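Local coordinates for protein delta-aminolevulinic acid dehydratase (Toxoplasma gondii ME49, PDB 3OBK) that catalyses the condensation of two molecules of 5-aminolevulinic acid to porphobilinogen, a common precursor of tetrapyrroles, and assembles as an octamer, at residues 50-55 / 73-78; 80-83 / 89-92; 117-122 / 131-136; 163-168 / 187-192; 171-176 / 195-200. All blocks are in the same frame, centred on the assembly; numbering follows the deposited sequence.

Contact 1. Residues 50-55 / 73-78; sequences LFVHDE and EDLLKE
L50 reaches from its strand to two residues of the helix, L75 and E78, and its branches divide the work between them. L50 CB already lies 4.1 Å from L75 CD1. With CG anti to the carbonyl carbon (chi1 -59°), the branches extend toward the helix. Beyond the fork at CG, L50 CD1 meets L75 CD1 at 3.9 Å. The other methyl, L50 CD2, leans on the aliphatic part of E78, 3.8 Å from E78 CG. L75 answers with both of its methyls, for while CD1 serves L50, L75 CD2 comes to 4.1 Å from CB of V52. One leucine thus spans two strand residues that point to the same side. E78 touches L50 through its CG methylene: its chain bends at chi2 (73°), and the carboxylate has partners elsewhere, OE2 forming a salt bridge with K335 and a hydrogen bond with the hydroxyl of Y48. Further apolar cover comes from helix 114-125, where L114 touches V52 and A118 and L122 touch L75. The short segments run nearly antiparallel, at 158°, with their axes 8.9 Å apart at closest approach. An outward row of aliphatic residues on a central strand, covered by helix 72-84, the next helix along the chain, is the layering of a TIM barrel, the fold of this enzyme family.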
# COMPACT_ATOMS: atom_id res chain seq x y z
N LEU A 50 -9.11 -27.05 -29.63
CA LEU A 50 -9.21 -28.17 -30.57
C LEU A 50 -8.26 -28.01 -31.76
O LEU A 50 -7.81 -26.90 -32.09
CB LEU A 50 -10.63 -28.31 -31.10
CG LEU A 50 -11.71 -28.56 -30.03
CD1 LEU A 50 -13.08 -28.30 -30.59
CD2 LEU A 50 -11.56 -29.99 -29.45
N PHE A 51 -7.97 -29.15 -32.37
CA PHE A 51 -7.08 -29.24 -33.50
C PHE A 51 -7.85 -29.74 -34.68
O PHE A 51 -8.58 -30.75 -34.57
CB PHE A 51 -5.98 -30.24 -33.21
CG PHE A 51 -5.15 -29.88 -32.04
CD1 PHE A 51 -4.13 -28.94 -32.16
CD2 PHE A 51 -5.39 -30.44 -30.80
CE1 PHE A 51 -3.37 -28.60 -31.05
CE2 PHE A 51 -4.64 -30.10 -29.71
CZ PHE A 51 -3.63 -29.18 -29.83
N VAL A 52 -7.67 -29.06 -35.81
CA VAL A 52 -8.27 -29.46 -37.07
C VAL A 52 -7.22 -29.64 -38.16
O VAL A 52 -6.27 -28.87 -38.24
CB VAL A 52 -9.33 -28.45 -37.55
CG1 VAL A 52 -8.74 -27.07 -37.67
CG2 VAL A 52 -9.93 -28.92 -38.90
N HIS A 53 -7.42 -30.64 -39.01
CA HIS A 53 -6.59 -30.83 -40.20
C HIS A 53 -7.42 -31.08 -41.44
O HIS A 53 -8.60 -31.39 -41.36
CB HIS A 53 -5.53 -31.92 -39.97
CG HIS A 53 -6.07 -33.32 -39.84
ND1 HIS A 53 -5.24 -34.42 -39.80
CD2 HIS A 53 -7.34 -33.80 -39.75
CE1 HIS A 53 -5.98 -35.52 -39.71
NE2 HIS A 53 -7.25 -35.17 -39.66
N ASP A 54 -6.80 -30.95 -42.60
CA ASP A 54 -7.50 -31.08 -43.87
C ASP A 54 -7.39 -32.51 -44.39
O ASP A 54 -6.76 -32.75 -45.41
CB ASP A 54 -6.90 -30.11 -44.90
CG ASP A 54 -7.94 -29.50 -45.80
OD1 ASP A 54 -9.07 -30.03 -45.93
OD2 ASP A 54 -7.62 -28.45 -46.38
N GLU A 55 -7.98 -33.45 -43.67
CA GLU A 55 -7.99 -34.85 -44.09
C GLU A 55 -9.38 -35.35 -43.86
O GLU A 55 -10.13 -34.75 -43.11
CB GLU A 55 -7.03 -35.68 -43.25
CG GLU A 55 -5.57 -35.17 -43.21
CD GLU A 55 -4.81 -35.36 -44.53
OE1 GLU A 55 -5.33 -36.01 -45.48
OE2 GLU A 55 -3.66 -34.84 -44.60
N GLU A 73 -15.48 -32.29 -40.48
CA GLU A 73 -16.77 -32.83 -40.08
C GLU A 73 -16.78 -33.14 -38.56
O GLU A 73 -17.71 -32.80 -37.85
CB GLU A 73 -17.07 -34.08 -40.91
CG GLU A 73 -18.45 -34.59 -40.76
CD GLU A 73 -18.53 -36.13 -40.62
OE1 GLU A 73 -18.58 -36.86 -41.67
OE2 GLU A 73 -18.58 -36.59 -39.43
N ASP A 74 -15.72 -33.78 -38.07
CA ASP A 74 -15.62 -34.16 -36.67
C ASP A 74 -15.41 -32.95 -35.76
O ASP A 74 -15.84 -32.97 -34.60
CB ASP A 74 -14.49 -35.20 -36.45
CG ASP A 74 -14.91 -36.64 -36.80
OD1 ASP A 74 -16.11 -36.87 -37.06
OD2 ASP A 74 -14.04 -37.54 -36.82
N LEU A 75 -14.78 -31.90 -36.29
CA LEU A 75 -14.71 -30.61 -35.59
C LEU A 75 -16.09 -30.10 -35.22
O LEU A 75 -16.36 -29.79 -34.08
CB LEU A 75 -13.98 -29.54 -36.41
CG LEU A 75 -13.83 -28.15 -35.79
CD1 LEU A 75 -13.01 -28.15 -34.45
CD2 LEU A 75 -13.20 -27.21 -36.80
N LEU A 76 -16.97 -30.04 -36.21
CA LEU A 76 -18.34 -29.65 -35.95
C LEU A 76 -19.00 -30.60 -34.95
O LEU A 76 -19.68 -30.14 -34.05
CB LEU A 76 -19.15 -29.59 -37.24
CG LEU A 76 -18.62 -28.80 -38.45
CD1 LEU A 76 -19.75 -28.57 -39.45
CD2 LEU A 76 -17.94 -27.46 -38.12
N LYS A 77 -18.79 -31.91 -35.07
CA LYS A 77 -19.38 -32.84 -34.09
C LYS A 77 -18.89 -32.51 -32.69
O LYS A 77 -19.66 -32.52 -31.73
CB LYS A 77 -19.11 -34.34 -34.41
N GLU A 78 -17.60 -32.21 -32.58
CA GLU A 78 -16.99 -32.05 -31.28
C GLU A 78 -17.40 -30.73 -30.61
O GLU A 78 -17.71 -30.71 -29.43
CB GLU A 78 -15.46 -32.16 -31.40
CG GLU A 78 -14.70 -32.12 -30.06
CD GLU A 78 -14.85 -33.38 -29.26
OE1 GLU A 78 -15.00 -34.46 -29.87
OE2 GLU A 78 -14.80 -33.32 -28.01

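Contact 2. Residues 80-83 / 89-92; sequences GEAR and AFML
The ring of F90 takes an apolar contact from each of two successive residues of the helix, A82 and R83. A82 comes in at the edge, its CB lying in the plane of the ring, 3.4 Å from F90 CE1. From that position the methyl also approaches the neighbouring ring atom, with A82 CB 3.9 Å from F90 CZ. R83 adds a methylene, R83 CG, which arrives obliquely and sits 3.8 Å from F90 CZ. Here the tail of helix 72-84 returns through a short turn to the start of strand 89-95, the helix-to-strand step of a beta/alpha barrel, and the phenyl ring bridges the two layers. Y48, on the adjoining strand 46-53, touches both A82 and F90, while V129 packs on F90 and R83 alike.

Of the side-chain polar groups, the guanidinium of R83 finds its partner elsewhere. The R83 side chain crosses that of F90 at about a right angle, and a bend at chi3 (64°) redirects the guanidinium, whose plane is turned 39° from that of the ring. NH2 of R83 then makes a salt bridge with D128. Backbone bonds are a separate matter: on the strand, F90 is hydrogen-bonded to L130 and L132 of the next strand, which fixes the point from which the ring projects.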
# COMPACT_ATOMS: atom_id res chain seq x y z
N GLY A 80 -20.15 -29.20 -31.15
CA GLY A 80 -21.53 -29.49 -30.78
C GLY A 80 -21.72 -30.25 -29.47
O GLY A 80 -22.63 -29.93 -28.73
N GLU A 81 -20.90 -31.27 -29.21
CA GLU A 81 -20.99 -32.03 -27.96
C GLU A 81 -20.58 -31.14 -26.76
O GLU A 81 -21.21 -31.15 -25.70
CB GLU A 81 -20.12 -33.28 -28.01
CG GLU A 81 -20.28 -34.15 -26.77
CD GLU A 81 -19.28 -35.30 -26.64
OE1 GLU A 81 -18.52 -35.54 -27.57
OE2 GLU A 81 -19.29 -35.98 -25.59
N ALA A 82 -19.51 -30.37 -26.95
CA ALA A 82 -19.03 -29.45 -25.95
C ALA A 82 -20.06 -28.34 -25.70
O ALA A 82 -20.36 -28.03 -24.55
CB ALA A 82 -17.67 -28.88 -26.33
N ARG A 83 -20.67 -27.81 -26.75
CA ARG A 83 -21.73 -26.82 -26.53
C ARG A 83 -22.84 -27.34 -25.61
O ARG A 83 -23.30 -26.63 -24.70
CB ARG A 83 -22.35 -26.36 -27.84
CG ARG A 83 -21.50 -25.32 -28.56
CD ARG A 83 -21.90 -25.19 -30.01
NE ARG A 83 -23.27 -24.67 -30.20
CZ ARG A 83 -23.61 -23.38 -30.12
NH1 ARG A 83 -22.72 -22.44 -29.82
NH2 ARG A 83 -24.87 -23.02 -30.35
N ALA A 89 -16.88 -21.37 -25.36
CA ALA A 89 -15.69 -20.80 -26.02
C ALA A 89 -14.70 -21.85 -26.48
O ALA A 89 -14.27 -22.69 -25.72
CB ALA A 89 -15.00 -19.82 -25.10
N PHE A 90 -14.27 -21.73 -27.73
CA PHE A 90 -13.49 -22.75 -28.38
C PHE A 90 -12.34 -22.09 -29.11
O PHE A 90 -12.51 -21.11 -29.84
CB PHE A 90 -14.34 -23.52 -29.40
CG PHE A 90 -15.56 -24.13 -28.81
CD1 PHE A 90 -15.55 -25.44 -28.41
CD2 PHE A 90 -16.70 -23.40 -28.63
CE1 PHE A 90 -16.67 -26.00 -27.86
CE2 PHE A 90 -17.82 -23.95 -28.07
CZ PHE A 90 -17.79 -25.25 -27.66
N MET A 91 -11.16 -22.65 -28.93
CA MET A 91 -9.95 -22.09 -29.49
C MET A 91 -9.55 -23.10 -30.57
O MET A 91 -9.64 -24.30 -30.34
CB MET A 91 -8.94 -22.01 -28.33
CG MET A 91 -7.73 -21.13 -28.47
SD MET A 91 -6.82 -21.05 -26.85
CE MET A 91 -7.41 -19.55 -26.08
N LEU A 92 -9.15 -22.63 -31.75
CA LEU A 92 -8.86 -23.52 -32.89
C LEU A 92 -7.44 -23.42 -33.42
O LEU A 92 -6.95 -22.35 -33.77
CB LEU A 92 -9.79 -23.21 -34.07
CG LEU A 92 -11.28 -23.02 -33.80
CD1 LEU A 92 -11.89 -22.69 -35.14
CD2 LEU A 92 -11.91 -24.26 -33.17

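Contact 3. Residues 117-122 / 131-136; sequences RAIMAL and LLADVA
L131 CD1 slots against helix 117-122 and touches it at three places. It lies 3.8 Å from the methyl I119 CG2, equally close to the backbone oxygen I119 O, and 4.0 Å from L122 CB. I119 and L131 lie alongside one another, pointing opposite ways; the longer branch of I119 reaches on to A133. With CG1 beside the backbone N (chi1 -69°) and the chain extended beyond it, I119 CD1 ends 4.2 Å from the CB of A133. Around this first shell, L172 of helix 158-175 touches both I119 and A133, L92 of the preceding strand packs on I119 and L122, and L76 and V79 of helix 72-84 close on L122. The strand itself is held by backbone bonds to M179 through L131 and A133. Helix and strand are the last two elements of the beta-alpha-beta unit 89-95, 114-125, 130-135, and the segments 117-122 and 131-135 run almost antiparallel (178°). D134, next to A133, belongs to the porphobilinogen pocket and makes a weak hydrogen bond to the product through OD1, which also bonds S183. The side-chain contacts are apolar, with one methyl also lying by a carbonyl oxygen; they impose no directional bond, and shape fit joins helix to strand.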
# COMPACT_ATOMS: atom_id res chain seq x y z
N ARG A 117 -11.53 -21.50 -43.05
CA ARG A 117 -12.67 -22.35 -43.44
C ARG A 117 -13.30 -23.02 -42.22
O ARG A 117 -14.51 -23.21 -42.17
CB ARG A 117 -12.24 -23.40 -44.47
CG ARG A 117 -11.98 -22.86 -45.84
CD ARG A 117 -11.67 -24.00 -46.84
NE ARG A 117 -10.24 -24.37 -46.84
CZ ARG A 117 -9.72 -25.56 -46.50
NH1 ARG A 117 -8.41 -25.70 -46.60
NH2 ARG A 117 -10.47 -26.59 -46.09
N ALA A 118 -12.48 -23.40 -41.25
CA ALA A 118 -12.97 -24.01 -40.03
C ALA A 118 -13.85 -23.04 -39.27
O ALA A 118 -14.91 -23.42 -38.76
CB ALA A 118 -11.83 -24.48 -39.16
N ILE A 119 -13.41 -21.79 -39.21
CA ILE A 119 -14.17 -20.74 -38.55
C ILE A 119 -15.50 -20.49 -39.27
O ILE A 119 -16.53 -20.41 -38.63
CB ILE A 119 -13.40 -19.42 -38.51
CG1 ILE A 119 -12.20 -19.52 -37.57
CG2 ILE A 119 -14.31 -18.27 -38.10
CD1 ILE A 119 -11.35 -18.27 -37.58
N MET A 120 -15.46 -20.36 -40.58
CA MET A 120 -16.70 -20.14 -41.34
C MET A 120 -17.63 -21.30 -41.20
O MET A 120 -18.81 -21.10 -41.03
CB MET A 120 -16.42 -19.88 -42.82
CG MET A 120 -15.90 -18.47 -43.11
SD MET A 120 -15.44 -18.25 -44.85
CE MET A 120 -13.68 -18.58 -44.83
N ALA A 121 -17.10 -22.51 -41.23
CA ALA A 121 -17.92 -23.70 -41.08
C ALA A 121 -18.57 -23.78 -39.68
O ALA A 121 -19.72 -24.15 -39.55
CB ALA A 121 -17.10 -24.94 -41.40
N LEU A 122 -17.83 -23.42 -38.65
CA LEU A 122 -18.34 -23.51 -37.29
C LEU A 122 -19.40 -22.46 -37.06
O LEU A 122 -20.44 -22.74 -36.48
CB LEU A 122 -17.22 -23.36 -36.27
CG LEU A 122 -16.43 -24.64 -36.08
CD1 LEU A 122 -15.16 -24.37 -35.31
CD2 LEU A 122 -17.26 -25.66 -35.36
N LEU A 131 -15.58 -18.16 -30.91
CA LEU A 131 -14.35 -18.71 -31.50
C LEU A 131 -13.13 -17.83 -31.25
O LEU A 131 -13.17 -16.64 -31.47
CB LEU A 131 -14.51 -18.93 -33.00
CG LEU A 131 -15.71 -19.76 -33.43
CD1 LEU A 131 -15.72 -19.95 -34.95
CD2 LEU A 131 -15.75 -21.11 -32.68
N LEU A 132 -12.06 -18.44 -30.78
CA LEU A 132 -10.81 -17.76 -30.49
C LEU A 132 -9.75 -18.42 -31.36
O LEU A 132 -9.50 -19.60 -31.22
CB LEU A 132 -10.43 -17.94 -29.01
CG LEU A 132 -11.21 -17.29 -27.85
CD1 LEU A 132 -12.73 -17.53 -28.00
CD2 LEU A 132 -10.68 -17.83 -26.47
N ALA A 133 -9.14 -17.66 -32.26
CA ALA A 133 -8.16 -18.20 -33.21
C ALA A 133 -6.78 -17.74 -32.77
O ALA A 133 -6.61 -16.58 -32.42
CB ALA A 133 -8.45 -17.72 -34.60
N ASP A 134 -5.80 -18.63 -32.79
CA ASP A 134 -4.45 -18.25 -32.44
C ASP A 134 -3.87 -17.32 -33.52
O ASP A 134 -4.27 -17.40 -34.69
CB ASP A 134 -3.62 -19.51 -32.29
CG ASP A 134 -2.25 -19.24 -31.72
OD1 ASP A 134 -2.06 -19.40 -30.48
OD2 ASP A 134 -1.36 -18.87 -32.53
N VAL A 135 -2.96 -16.43 -33.12
CA VAL A 135 -2.16 -15.63 -34.05
C VAL A 135 -0.69 -15.88 -33.74
O VAL A 135 -0.24 -15.71 -32.61
CB VAL A 135 -2.51 -14.13 -33.99
CG1 VAL A 135 -1.52 -13.29 -34.83
CG2 VAL A 135 -3.96 -13.92 -34.45
N ALA A 136 0.04 -16.30 -34.75
CA ALA A 136 1.40 -16.82 -34.60
C ALA A 136 1.70 -17.63 -35.83
O ALA A 136 0.80 -18.24 -36.43
CB ALA A 136 1.57 -17.67 -33.35

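Contact 4. Residues 163-168 / 187-192; sequences HQLCKQ and DGRVSA
C166 and A192 form the close part of this helix-helix contact. The sulfur C166 SG lies 3.6 Å from the backbone oxygen A192 O and 3.9 Å from the methyl A192 CB, covering the side of a peptide group whose oxygen is already hydrogen-bonded to S196 OG. At the start of helix 189-199, about one turn before A192, the packing is slacker: L165 meets R189 through a single pair, L165 CD1 to R189 CB at 4.2 Å. R189 starts toward helix 163-168 and then leaves it. Its CG is wedged between the backbone N and the carbonyl carbon (chi1 90°), and bends at chi2 and chi3 carry the guanidinium off to a salt bridge from NE to D184 and a hydrogen bond from NH2 to the backbone oxygen of Y210. A bound magnesium ion lies about 4 Å from the nearest atom of this side chain. The margins belong to other subunits: H163 packs on L7 and D187 bonds the backbone of R24, both of one neighbouring subunit, while S191 bonds Q20 of another. Within the chain, V162 fills in beside R189 and A192, I193 and S196 continue the cover of C166, and L165 rests on V135, so helix 158-175 is wedged between helix 189-199 and strand 130-135.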
# COMPACT_ATOMS: atom_id res chain seq x y z
N HIS A 163 4.13 -7.49 -38.90
CA HIS A 163 3.41 -7.22 -40.15
C HIS A 163 2.63 -8.46 -40.62
O HIS A 163 1.44 -8.34 -40.97
CB HIS A 163 4.39 -6.75 -41.22
CG HIS A 163 3.74 -6.17 -42.45
ND1 HIS A 163 2.48 -5.60 -42.46
CD2 HIS A 163 4.22 -6.03 -43.72
CE1 HIS A 163 2.21 -5.15 -43.67
NE2 HIS A 163 3.25 -5.39 -44.45
N GLN A 164 3.28 -9.63 -40.60
CA GLN A 164 2.62 -10.90 -40.91
C GLN A 164 1.47 -11.20 -39.97
O GLN A 164 0.39 -11.63 -40.41
CB GLN A 164 3.60 -12.08 -40.86
CG GLN A 164 4.78 -12.06 -41.84
CD GLN A 164 4.38 -11.90 -43.29
OE1 GLN A 164 4.04 -10.81 -43.71
NE2 GLN A 164 4.42 -12.97 -44.06
N LEU A 165 1.68 -10.98 -38.68
CA LEU A 165 0.62 -11.27 -37.70
C LEU A 165 -0.59 -10.34 -37.87
O LEU A 165 -1.74 -10.75 -37.61
CB LEU A 165 1.14 -11.12 -36.28
CG LEU A 165 2.30 -12.01 -35.87
CD1 LEU A 165 2.78 -11.62 -34.48
CD2 LEU A 165 1.89 -13.45 -35.94
N CYS A 166 -0.33 -9.10 -38.30
CA CYS A 166 -1.42 -8.19 -38.63
C CYS A 166 -2.24 -8.73 -39.78
O CYS A 166 -3.48 -8.66 -39.75
CB CYS A 166 -0.91 -6.79 -38.93
SG CYS A 166 -0.28 -5.92 -37.44
N LYS A 167 -1.59 -9.31 -40.78
CA LYS A 167 -2.33 -9.86 -41.90
C LYS A 167 -3.13 -11.05 -41.43
O LYS A 167 -4.28 -11.17 -41.77
CB LYS A 167 -1.42 -10.28 -43.05
CG LYS A 167 -0.77 -9.13 -43.81
CD LYS A 167 0.28 -9.74 -44.71
CE LYS A 167 0.94 -8.76 -45.63
NZ LYS A 167 1.59 -9.54 -46.75
N GLN A 168 -2.49 -11.91 -40.66
CA GLN A 168 -3.15 -13.08 -40.09
C GLN A 168 -4.35 -12.71 -39.26
O GLN A 168 -5.42 -13.32 -39.44
CB GLN A 168 -2.21 -13.90 -39.21
CG GLN A 168 -2.85 -15.22 -38.74
CD GLN A 168 -1.95 -16.03 -37.85
OE1 GLN A 168 -0.98 -15.50 -37.30
NE2 GLN A 168 -2.25 -17.31 -37.71
N ASP A 187 7.46 -8.18 -29.68
CA ASP A 187 7.24 -6.94 -29.00
C ASP A 187 6.27 -6.08 -29.77
O ASP A 187 6.39 -5.94 -30.98
CB ASP A 187 8.56 -6.21 -28.83
CG ASP A 187 9.39 -6.80 -27.74
OD1 ASP A 187 8.78 -7.36 -26.80
OD2 ASP A 187 10.63 -6.73 -27.81
N GLY A 188 5.30 -5.51 -29.08
CA GLY A 188 4.43 -4.51 -29.69
C GLY A 188 3.34 -5.03 -30.58
O GLY A 188 2.62 -4.25 -31.16
N ARG A 189 3.16 -6.35 -30.68
CA ARG A 189 2.15 -6.86 -31.61
C ARG A 189 0.72 -6.48 -31.22
O ARG A 189 -0.11 -6.29 -32.11
CB ARG A 189 2.29 -8.38 -31.86
CG ARG A 189 1.55 -9.34 -30.95
CD ARG A 189 2.18 -9.48 -29.57
NE ARG A 189 2.02 -10.85 -29.08
CZ ARG A 189 2.17 -11.24 -27.82
NH1 ARG A 189 2.47 -10.36 -26.88
NH2 ARG A 189 1.99 -12.51 -27.49
N VAL A 190 0.42 -6.35 -29.92
CA VAL A 190 -0.97 -6.10 -29.53
C VAL A 190 -1.45 -4.80 -30.15
O VAL A 190 -2.47 -4.76 -30.81
CB VAL A 190 -1.21 -6.07 -28.00
CG1 VAL A 190 -2.65 -5.66 -27.73
CG2 VAL A 190 -0.92 -7.46 -27.34
N SER A 191 -0.70 -3.75 -29.96
CA SER A 191 -1.13 -2.45 -30.46
C SER A 191 -1.22 -2.43 -31.96
O SER A 191 -2.11 -1.78 -32.51
CB SER A 191 -0.17 -1.36 -30.02
OG SER A 191 -0.66 -0.08 -30.38
N ALA A 192 -0.28 -3.12 -32.62
CA ALA A 192 -0.19 -3.09 -34.07
C ALA A 192 -1.40 -3.83 -34.63
O ALA A 192 -2.04 -3.36 -35.60
CB ALA A 192 1.11 -3.72 -34.56

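Contact 5. Residues 171-176 / 195-200; sequences TLARAG and ESLDME
R174 and E200 meet across the surface end of two helices, 158-175 and 189-199, that are successive helices of the barrel's outer layer with strand 179-182 between them in the chain. The two side chains cross at a slant. The R174 chain runs straight out through CD to NE (chi3 -171°), which lets it span the distance from its own helix, whereas E200 is bent at chi2 (-67°) and turns its carboxylate to the arginine. The resulting salt bridge runs from R174 NH2 to E200 OE1, 3.2 Å apart, with the oxygen lying near the guanidinium plane at its edge. The two flat groups are twisted 75° against each other, so they do not face one another as a paired, two-pronged bridge would: R174 NH2 is 3.8 Å from the second oxygen, E200 OE2. That oxygen has a weak hydrogen bond to N11 of a neighbouring subunit, whose Y12 packs on both R174 and E200. The ion pair therefore lies at an interface of the octamer, and W16 of the same subunit covers D198 and M199 beside it.

Apart from the charges the contact is apolar and small. L197 swings its tip toward the other helix, CG lying beside the backbone N, and L197 CD2 touches A173 CB at 3.8 Å. C202 and T205 also pack on A173. Helix 158-175 then ends in a Schellman motif, in which G176, at positive phi, returns its N to A173 O at 3.0 Å and, more weakly, to L172 O.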
# COMPACT_ATOMS: atom_id res chain seq x y z
N THR A 171 -7.34 -11.61 -41.58
CA THR A 171 -7.95 -12.76 -42.21
C THR A 171 -8.88 -13.55 -41.29
O THR A 171 -9.97 -13.96 -41.70
CB THR A 171 -6.86 -13.73 -42.74
OG1 THR A 171 -5.99 -13.01 -43.63
CG2 THR A 171 -7.49 -14.84 -43.51
N LEU A 172 -8.46 -13.77 -40.05
CA LEU A 172 -9.24 -14.54 -39.07
C LEU A 172 -10.47 -13.77 -38.57
O LEU A 172 -11.57 -14.32 -38.48
CB LEU A 172 -8.35 -14.88 -37.89
CG LEU A 172 -7.19 -15.84 -38.19
CD1 LEU A 172 -6.41 -16.04 -36.90
CD2 LEU A 172 -7.66 -17.19 -38.76
N ALA A 173 -10.26 -12.48 -38.29
CA ALA A 173 -11.35 -11.59 -37.97
C ALA A 173 -12.37 -11.61 -39.10
O ALA A 173 -13.57 -11.83 -38.87
CB ALA A 173 -10.84 -10.18 -37.75
N ARG A 174 -11.89 -11.41 -40.33
CA ARG A 174 -12.81 -11.35 -41.47
C ARG A 174 -13.57 -12.67 -41.63
O ARG A 174 -14.72 -12.66 -42.05
CB ARG A 174 -12.10 -10.99 -42.78
CG ARG A 174 -11.98 -9.51 -43.07
CD ARG A 174 -11.13 -9.33 -44.30
NE ARG A 174 -10.74 -7.94 -44.60
CZ ARG A 174 -9.71 -7.58 -45.38
NH1 ARG A 174 -8.91 -8.49 -45.94
NH2 ARG A 174 -9.45 -6.29 -45.59
N ALA A 175 -12.91 -13.80 -41.30
CA ALA A 175 -13.54 -15.13 -41.43
C ALA A 175 -14.67 -15.35 -40.44
O ALA A 175 -15.51 -16.20 -40.66
CB ALA A 175 -12.50 -16.27 -41.30
N GLY A 176 -14.67 -14.57 -39.36
CA GLY A 176 -15.69 -14.68 -38.31
C GLY A 176 -15.13 -14.88 -36.90
O GLY A 176 -15.90 -14.93 -35.96
N GLU A 195 -4.70 -1.80 -34.26
CA GLU A 195 -4.90 -0.66 -35.14
C GLU A 195 -5.27 -1.14 -36.51
O GLU A 195 -6.12 -0.54 -37.15
CB GLU A 195 -3.64 0.20 -35.23
CG GLU A 195 -3.89 1.59 -35.79
CD GLU A 195 -2.61 2.45 -35.89
OE1 GLU A 195 -2.13 2.92 -34.84
OE2 GLU A 195 -2.14 2.70 -37.04
N SER A 196 -4.61 -2.22 -36.95
CA SER A 196 -4.92 -2.90 -38.19
C SER A 196 -6.36 -3.36 -38.22
O SER A 196 -7.09 -3.10 -39.19
CB SER A 196 -4.01 -4.12 -38.37
OG SER A 196 -2.64 -3.74 -38.38
N LEU A 197 -6.77 -4.04 -37.15
CA LEU A 197 -8.14 -4.47 -37.02
C LEU A 197 -9.09 -3.28 -37.16
O LEU A 197 -10.07 -3.34 -37.89
CB LEU A 197 -8.37 -5.18 -35.68
CG LEU A 197 -7.76 -6.58 -35.57
CD1 LEU A 197 -7.93 -7.14 -34.18
CD2 LEU A 197 -8.37 -7.54 -36.57
N ASP A 198 -8.79 -2.19 -36.48
CA ASP A 198 -9.70 -1.07 -36.40
C ASP A 198 -9.77 -0.32 -37.71
O ASP A 198 -10.83 0.12 -38.13
CB ASP A 198 -9.26 -0.14 -35.27
CG ASP A 198 -9.39 -0.77 -33.91
OD1 ASP A 198 -9.80 -1.96 -33.79
OD2 ASP A 198 -9.10 -0.07 -32.94
N MET A 199 -8.64 -0.19 -38.39
CA MET A 199 -8.65 0.41 -39.71
C MET A 199 -9.42 -0.44 -40.71
O MET A 199 -9.93 0.10 -41.69
CB MET A 199 -7.23 0.63 -40.22
CG MET A 199 -6.53 1.80 -39.60
SD MET A 199 -4.84 1.96 -40.23
CE MET A 199 -4.20 0.29 -40.08
N GLU A 200 -9.51 -1.75 -40.49
CA GLU A 200 -10.27 -2.58 -41.43
C GLU A 200 -11.74 -2.69 -41.08
O GLU A 200 -12.48 -3.36 -41.80
CB GLU A 200 -9.66 -3.96 -41.66
CG GLU A 200 -8.32 -3.94 -42.43
CD GLU A 200 -8.41 -3.50 -43.91
OE1 GLU A 200 -9.54 -3.30 -44.45
OE2 GLU A 200 -7.33 -3.34 -44.54

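How the contacts relate
From the N terminus, contact 1 closes the excursion between strand 46-53 and helix 72-84, contact 2 the short turn from that helix into strand 89-95, and contact 3 the turn from helix 114-125 into strand 130-135. These three follow in series and touch one another, sharing neighbouring strands of the sheet, with a salt bridge from D54 to R117 linking contacts 1 and 3. Contacts 4 and 5 cross instead: their segments alternate along helices 158-175 and 189-199, pairing the two helices at two places, with strand 179-182 between them in the chain. Contact 3 joins both groups, through Q168 and L165 to contact 4 and L172 to contact 5. No contact nests within another.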